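Local coordinates for probable tRNA pseudouridine synthase D (Methanosarcina mazei, PDB 1Z2Z), which probably isomerises uridine 13 of transfer RNA to pseudouridine, as a member of the TruD family of RNA-modifying enzymes, at residues A[136-141]-A[409-414]; A[167-172]-A[280-285]. One frame throughout, in Å; residues are numbered along the deposited sequence.

Contact 1. Residues A[136-141]-A[409-414]; sequences RITVRN and KAVLEF
Antiparallel strand pairing joins R136–N141 to K409–F414 in the main mixed sheet. The pairs I137–L412 and V139–A410 are hydrogen-bonded. V139 N reaches A410 O at 2.7 Å, in the carbonyl plane. I137 N reaches L412 O at 2.8 Å, tilted 32° from the L412 carbonyl plane. The return bond from L412 N to I137 O is weak. On one sheet face, the I137 and L412 side chains touch L426 of helix 423-430; that of I137 lies about 8 Å from that of D86, the predicted nucleophile. T138 and V411 form a non-hydrogen-bonded pair on the other face. R136 has CG anti to its N (chi1 170°), and its chain bends at chi2 (97°). This lays one guanidinium face on V411 CG1, 3.4 Å from R136 NE. At the guanidinium edge, R136 NH2 makes a salt bridge to E413 OE2 (2.6 Å), a weak, bent bond with planes steeply inclined. With an alanine here, E413 would probably lose its cationic mate and V411 its flat cover. The like-charged R140 and K409 side chains lie alongside, R140 NH2 4.5 Å from K409 NZ; R140 NE has a salt bridge to D32. Backbone bonds thus fix the register, while charges gather on the T138 face.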
loop_
_atom_site.group_PDB
_atom_site.type_symbol
_atom_site.label_atom_id
_atom_site.label_comp_id
_atom_site.label_asym_id
_atom_site.label_seq_id
_atom_site.Cartn_x
_atom_site.Cartn_y
_atom_site.Cartn_z
ATOM N N ARG A 136 0.881 -13.246 10.896
ATOM C CA ARG A 136 1.311 -14.631 11.044
ATOM C C ARG A 136 1.054 -15.238 9.673
ATOM O O ARG A 136 0.037 -15.895 9.474
ATOM C CB ARG A 136 0.442 -15.325 12.088
ATOM C CG ARG A 136 0.620 -16.824 12.177
ATOM C CD ARG A 136 1.569 -17.180 13.292
ATOM N NE ARG A 136 1.905 -18.600 13.296
ATOM C CZ ARG A 136 2.700 -19.173 14.196
ATOM N NH1 ARG A 136 2.957 -20.472 14.123
ATOM N NH2 ARG A 136 3.234 -18.450 15.175
ATOM N N ILE A 137 1.955 -14.996 8.726
ATOM C CA ILE A 137 1.792 -15.512 7.371
ATOM C C ILE A 137 2.537 -16.825 7.200
ATOM O O ILE A 137 3.505 -17.089 7.903
ATOM C CB ILE A 137 2.291 -14.487 6.331
ATOM C CG1 ILE A 137 1.578 -13.155 6.568
ATOM C CG2 ILE A 137 2.015 -14.977 4.912
ATOM C CD1 ILE A 137 2.064 -12.038 5.676
ATOM N N THR A 138 2.070 -17.651 6.271
ATOM C CA THR A 138 2.681 -18.949 6.013
ATOM C C THR A 138 2.896 -19.149 4.522
ATOM O O THR A 138 1.937 -19.147 3.755
ATOM C CB THR A 138 1.782 -20.085 6.507
ATOM O OG1 THR A 138 1.674 -20.021 7.933
ATOM C CG2 THR A 138 2.350 -21.442 6.085
ATOM N N VAL A 139 4.151 -19.325 4.121
ATOM C CA VAL A 139 4.479 -19.545 2.721
ATOM C C VAL A 139 4.593 -21.067 2.605
ATOM O O VAL A 139 5.182 -21.710 3.479
ATOM C CB VAL A 139 5.841 -18.854 2.340
ATOM C CG1 VAL A 139 6.005 -18.787 0.831
ATOM C CG2 VAL A 139 5.912 -17.446 2.927
ATOM N N ARG A 140 4.004 -21.640 1.556
ATOM C CA ARG A 140 4.024 -23.095 1.319
ATOM C C ARG A 140 4.478 -23.448 -0.102
ATOM O O ARG A 140 4.386 -22.625 -1.011
ATOM C CB ARG A 140 2.623 -23.696 1.529
ATOM C CG ARG A 140 2.097 -23.684 2.948
ATOM C CD ARG A 140 0.747 -24.372 3.008
ATOM N NE ARG A 140 0.158 -24.348 4.348
ATOM C CZ ARG A 140 0.667 -24.969 5.408
ATOM N NH1 ARG A 140 0.066 -24.885 6.583
ATOM N NH2 ARG A 140 1.780 -25.679 5.303
ATOM N N ASN A 141 4.958 -24.679 -0.277
ATOM C CA ASN A 141 5.400 -25.187 -1.581
ATOM C C ASN A 141 6.721 -24.611 -2.091
ATOM O O ASN A 141 6.853 -24.238 -3.263
ATOM C CB ASN A 141 4.320 -24.950 -2.638
ATOM C CG ASN A 141 4.417 -25.925 -3.791
ATOM O OD1 ASN A 141 3.824 -25.719 -4.851
ATOM N ND2 ASN A 141 5.157 -27.006 -3.582
ATOM N N LYS A 409 7.773 -25.101 4.239
ATOM C CA LYS A 409 6.887 -23.968 4.474
ATOM C C LYS A 409 7.590 -22.983 5.399
ATOM O O LYS A 409 8.507 -23.358 6.126
ATOM C CB LYS A 409 5.586 -24.434 5.128
ATOM C CG LYS A 409 5.811 -25.032 6.506
ATOM C CD LYS A 409 4.517 -25.307 7.221
ATOM C CE LYS A 409 4.817 -25.774 8.616
ATOM N NZ LYS A 409 3.598 -26.207 9.337
ATOM N N ALA A 410 7.156 -21.729 5.383
ATOM C CA ALA A 410 7.770 -20.711 6.236
ATOM C C ALA A 410 6.688 -19.936 6.979
ATOM O O ALA A 410 5.707 -19.516 6.379
ATOM C CB ALA A 410 8.605 -19.766 5.386
ATOM N N VAL A 411 6.865 -19.753 8.281
ATOM C CA VAL A 411 5.887 -19.027 9.081
ATOM C C VAL A 411 6.411 -17.650 9.484
ATOM O O VAL A 411 7.030 -17.509 10.535
ATOM C CB VAL A 411 5.532 -19.792 10.379
ATOM C CG1 VAL A 411 4.492 -19.023 11.172
ATOM C CG2 VAL A 411 5.014 -21.174 10.043
ATOM N N LEU A 412 6.155 -16.637 8.659
ATOM C CA LEU A 412 6.603 -15.276 8.943
ATOM C C LEU A 412 5.632 -14.510 9.833
ATOM O O LEU A 412 4.531 -14.190 9.400
ATOM C CB LEU A 412 6.774 -14.504 7.639
ATOM C CG LEU A 412 8.071 -14.757 6.870
ATOM C CD1 LEU A 412 7.963 -14.192 5.456
ATOM C CD2 LEU A 412 9.232 -14.120 7.636
ATOM N N GLU A 413 6.025 -14.192 11.062
ATOM C CA GLU A 413 5.131 -13.447 11.949
ATOM C C GLU A 413 5.755 -12.156 12.445
ATOM O O GLU A 413 6.763 -12.176 13.141
ATOM C CB GLU A 413 4.735 -14.305 13.140
ATOM C CG GLU A 413 5.904 -14.949 13.815
ATOM C CD GLU A 413 5.466 -16.001 14.794
ATOM O OE1 GLU A 413 6.337 -16.768 15.274
ATOM O OE2 GLU A 413 4.249 -16.056 15.084
ATOM N N PHE A 414 5.147 -11.031 12.097
ATOM C CA PHE A 414 5.674 -9.740 12.512
ATOM C C PHE A 414 4.525 -8.771 12.766
ATOM O O PHE A 414 3.382 -9.194 12.956
ATOM C CB PHE A 414 6.581 -9.215 11.410
ATOM C CG PHE A 414 5.935 -9.212 10.052
ATOM C CD1 PHE A 414 5.181 -8.131 9.624
ATOM C CD2 PHE A 414 6.087 -10.284 9.195
ATOM C CE1 PHE A 414 4.574 -8.130 8.355
ATOM C CE2 PHE A 414 5.483 -10.285 7.930
ATOM C CZ PHE A 414 4.738 -9.207 7.516
#

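Contact 2. Residues A[167-172]-A[280-285]; sequences PNFFGI and IILCRR
L282 sends its side chain from helix 263-287 toward P167, N168 and F169. Its two methyls part there. CD2 lies against the proline ring, with L282 CD2 4.2 Å from P167 CB. The other, L282 CD1, lies 3.8 Å from N168 N. The same methyl stands over one face of the F169 ring, 4.3 Å above its plane and offset toward the rim. L282 CB comes in lower, 4.0 Å from F169 CE1. The leucine and phenylalanine side chains thus cross at a slant. The chain that receives L282 is an inverse gamma turn centred on N168, with a weak bond from F169 N back to P167 O. This turn starts on the last residue of strand 165-167, and the whole contact belongs to the TRUD family region. C283 comes next and takes the ring from another direction. Its sulfur is anti to the carbonyl carbon (chi1 -69°), which brings it to the ring edge in a Cys sulfur-aromatic contact. C283 SG is 4.4 Å from the F169 centroid and 73° off the ring normal, beside CE1 and CZ. N279 and I286 of the same helix also touch F169, as does R427 of helix 423-430.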
loop_
_atom_site.group_PDB
_atom_site.type_symbol
_atom_site.label_atom_id
_atom_site.label_comp_id
_atom_site.label_asym_id
_atom_site.label_seq_id
_atom_site.Cartn_x
_atom_site.Cartn_y
_atom_site.Cartn_z
ATOM N N PRO A 167 12.710 -2.053 2.737
ATOM C CA PRO A 167 12.485 -0.763 2.082
ATOM C C PRO A 167 11.038 -0.352 2.069
ATOM O O PRO A 167 10.147 -1.190 1.970
ATOM C CB PRO A 167 13.059 -0.968 0.677
ATOM C CG PRO A 167 12.958 -2.438 0.470
ATOM C CD PRO A 167 13.349 -3.002 1.814
ATOM N N ASN A 168 10.807 0.947 2.177
ATOM C CA ASN A 168 9.448 1.447 2.179
ATOM C C ASN A 168 8.918 1.687 0.770
ATOM O O ASN A 168 8.402 2.765 0.465
ATOM C CB ASN A 168 9.361 2.738 2.985
ATOM C CG ASN A 168 7.945 3.044 3.403
ATOM O OD1 ASN A 168 7.393 2.348 4.261
ATOM N ND2 ASN A 168 7.329 4.062 2.779
ATOM N N PHE A 169 9.043 0.672 -0.084
ATOM C CA PHE A 169 8.584 0.746 -1.478
ATOM C C PHE A 169 7.068 0.900 -1.617
ATOM O O PHE A 169 6.308 0.487 -0.739
ATOM C CB PHE A 169 9.000 -0.518 -2.233
ATOM C CG PHE A 169 10.452 -0.553 -2.647
ATOM C CD1 PHE A 169 10.952 0.361 -3.569
ATOM C CD2 PHE A 169 11.304 -1.540 -2.157
ATOM C CE1 PHE A 169 12.276 0.289 -3.997
ATOM C CE2 PHE A 169 12.630 -1.619 -2.581
ATOM C CZ PHE A 169 13.116 -0.706 -3.501
ATOM N N PHE A 170 6.634 1.486 -2.731
ATOM C CA PHE A 170 5.206 1.655 -3.002
ATOM C C PHE A 170 4.720 0.439 -3.796
ATOM O O PHE A 170 4.992 0.305 -4.993
ATOM C CB PHE A 170 4.934 2.956 -3.781
ATOM C CG PHE A 170 4.632 4.150 -2.893
ATOM C CD1 PHE A 170 3.373 4.302 -2.309
ATOM C CD2 PHE A 170 5.628 5.073 -2.575
ATOM C CE1 PHE A 170 3.116 5.345 -1.423
ATOM C CE2 PHE A 170 5.382 6.121 -1.688
ATOM C CZ PHE A 170 4.129 6.255 -1.112
ATOM N N GLY A 171 4.001 -0.446 -3.102
ATOM C CA GLY A 171 3.483 -1.668 -3.700
ATOM C C GLY A 171 2.746 -1.539 -5.021
ATOM O O GLY A 171 2.157 -0.502 -5.321
ATOM N N ILE A 172 2.766 -2.612 -5.805
ATOM C CA ILE A 172 2.107 -2.629 -7.104
ATOM C C ILE A 172 0.602 -2.376 -6.992
ATOM O O ILE A 172 -0.033 -1.965 -7.960
ATOM C CB ILE A 172 2.381 -3.980 -7.846
ATOM C CG1 ILE A 172 1.667 -4.004 -9.203
ATOM C CG2 ILE A 172 1.918 -5.152 -6.995
ATOM C CD1 ILE A 172 2.112 -2.911 -10.169
ATOM N N ILE A 280 12.125 4.335 -7.646
ATOM C CA ILE A 280 13.385 4.342 -8.372
ATOM C C ILE A 280 14.474 4.860 -7.447
ATOM O O ILE A 280 15.469 4.174 -7.202
ATOM C CB ILE A 280 13.287 5.255 -9.588
ATOM C CG1 ILE A 280 12.053 4.865 -10.404
ATOM C CG2 ILE A 280 14.524 5.135 -10.427
ATOM C CD1 ILE A 280 11.854 5.699 -11.619
ATOM N N ILE A 281 14.261 6.070 -6.922
ATOM C CA ILE A 281 15.213 6.715 -6.024
ATOM C C ILE A 281 15.663 5.818 -4.882
ATOM O O ILE A 281 16.858 5.706 -4.605
ATOM C CB ILE A 281 14.626 8.008 -5.426
ATOM C CG1 ILE A 281 14.540 9.086 -6.513
ATOM C CG2 ILE A 281 15.479 8.483 -4.242
ATOM C CD1 ILE A 281 13.737 10.308 -6.123
ATOM N N LEU A 282 14.706 5.182 -4.222
ATOM C CA LEU A 282 15.009 4.305 -3.104
ATOM C C LEU A 282 15.936 3.162 -3.507
ATOM O O LEU A 282 16.740 2.682 -2.697
ATOM C CB LEU A 282 13.721 3.730 -2.535
ATOM C CG LEU A 282 13.744 3.578 -1.017
ATOM C CD1 LEU A 282 12.387 3.054 -0.563
ATOM C CD2 LEU A 282 14.869 2.643 -0.577
ATOM N N CYS A 283 15.814 2.733 -4.763
ATOM C CA CYS A 283 16.615 1.645 -5.323
ATOM C C CYS A 283 18.019 2.120 -5.615
ATOM O O CYS A 283 19.002 1.558 -5.125
ATOM C CB CYS A 283 15.990 1.154 -6.631
ATOM S SG CYS A 283 14.423 0.284 -6.463
ATOM N N ARG A 284 18.095 3.153 -6.446
ATOM C CA ARG A 284 19.364 3.745 -6.834
ATOM C C ARG A 284 20.190 3.953 -5.567
ATOM O O ARG A 284 21.385 3.679 -5.546
ATOM C CB ARG A 284 19.114 5.080 -7.535
ATOM C CG ARG A 284 20.055 5.357 -8.679
ATOM C CD ARG A 284 19.885 4.336 -9.793
ATOM N NE ARG A 284 18.700 4.568 -10.616
ATOM C CZ ARG A 284 18.233 3.699 -11.511
ATOM N NH1 ARG A 284 18.852 2.537 -11.691
ATOM N NH2 ARG A 284 17.155 3.986 -12.233
ATOM N N ARG A 285 19.549 4.415 -4.500
ATOM C CA ARG A 285 20.266 4.635 -3.256
ATOM C C ARG A 285 20.713 3.322 -2.627
ATOM O O ARG A 285 21.748 3.271 -1.964
ATOM C CB ARG A 285 19.405 5.419 -2.270
ATOM C CG ARG A 285 20.118 5.771 -0.975
ATOM C CD ARG A 285 19.450 6.966 -0.325
ATOM N NE ARG A 285 20.112 7.398 0.899
ATOM C CZ ARG A 285 20.274 6.630 1.969
ATOM N NH1 ARG A 285 20.886 7.114 3.041
ATOM N NH2 ARG A 285 19.825 5.382 1.965
#

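Both contacts are largely buried, but contact 2 lies nearer the middle of the chain: its centre is about 12 Å from the chain centre, against about 20 Å for contact 1. Their own centres are about 24 Å apart and they do not touch. Contact 1 joins two strands of the main sheet. Contact 2 sets a loop on a helix and lies away from the predicted nucleophile, which contact 1 approaches. The chemistry differs accordingly. In 136-141 with 409-414, backbone hydrogen bonds dominate, with one weakly bonded salt bridge beside them. No hydrogen bond spans 167-172 and 280-285, where apolar carbons and a sulfur meet a ring. Helix 423-430 touches both, through I137, L412 and F414 in contact 1 and P167 and F169 in contact 2.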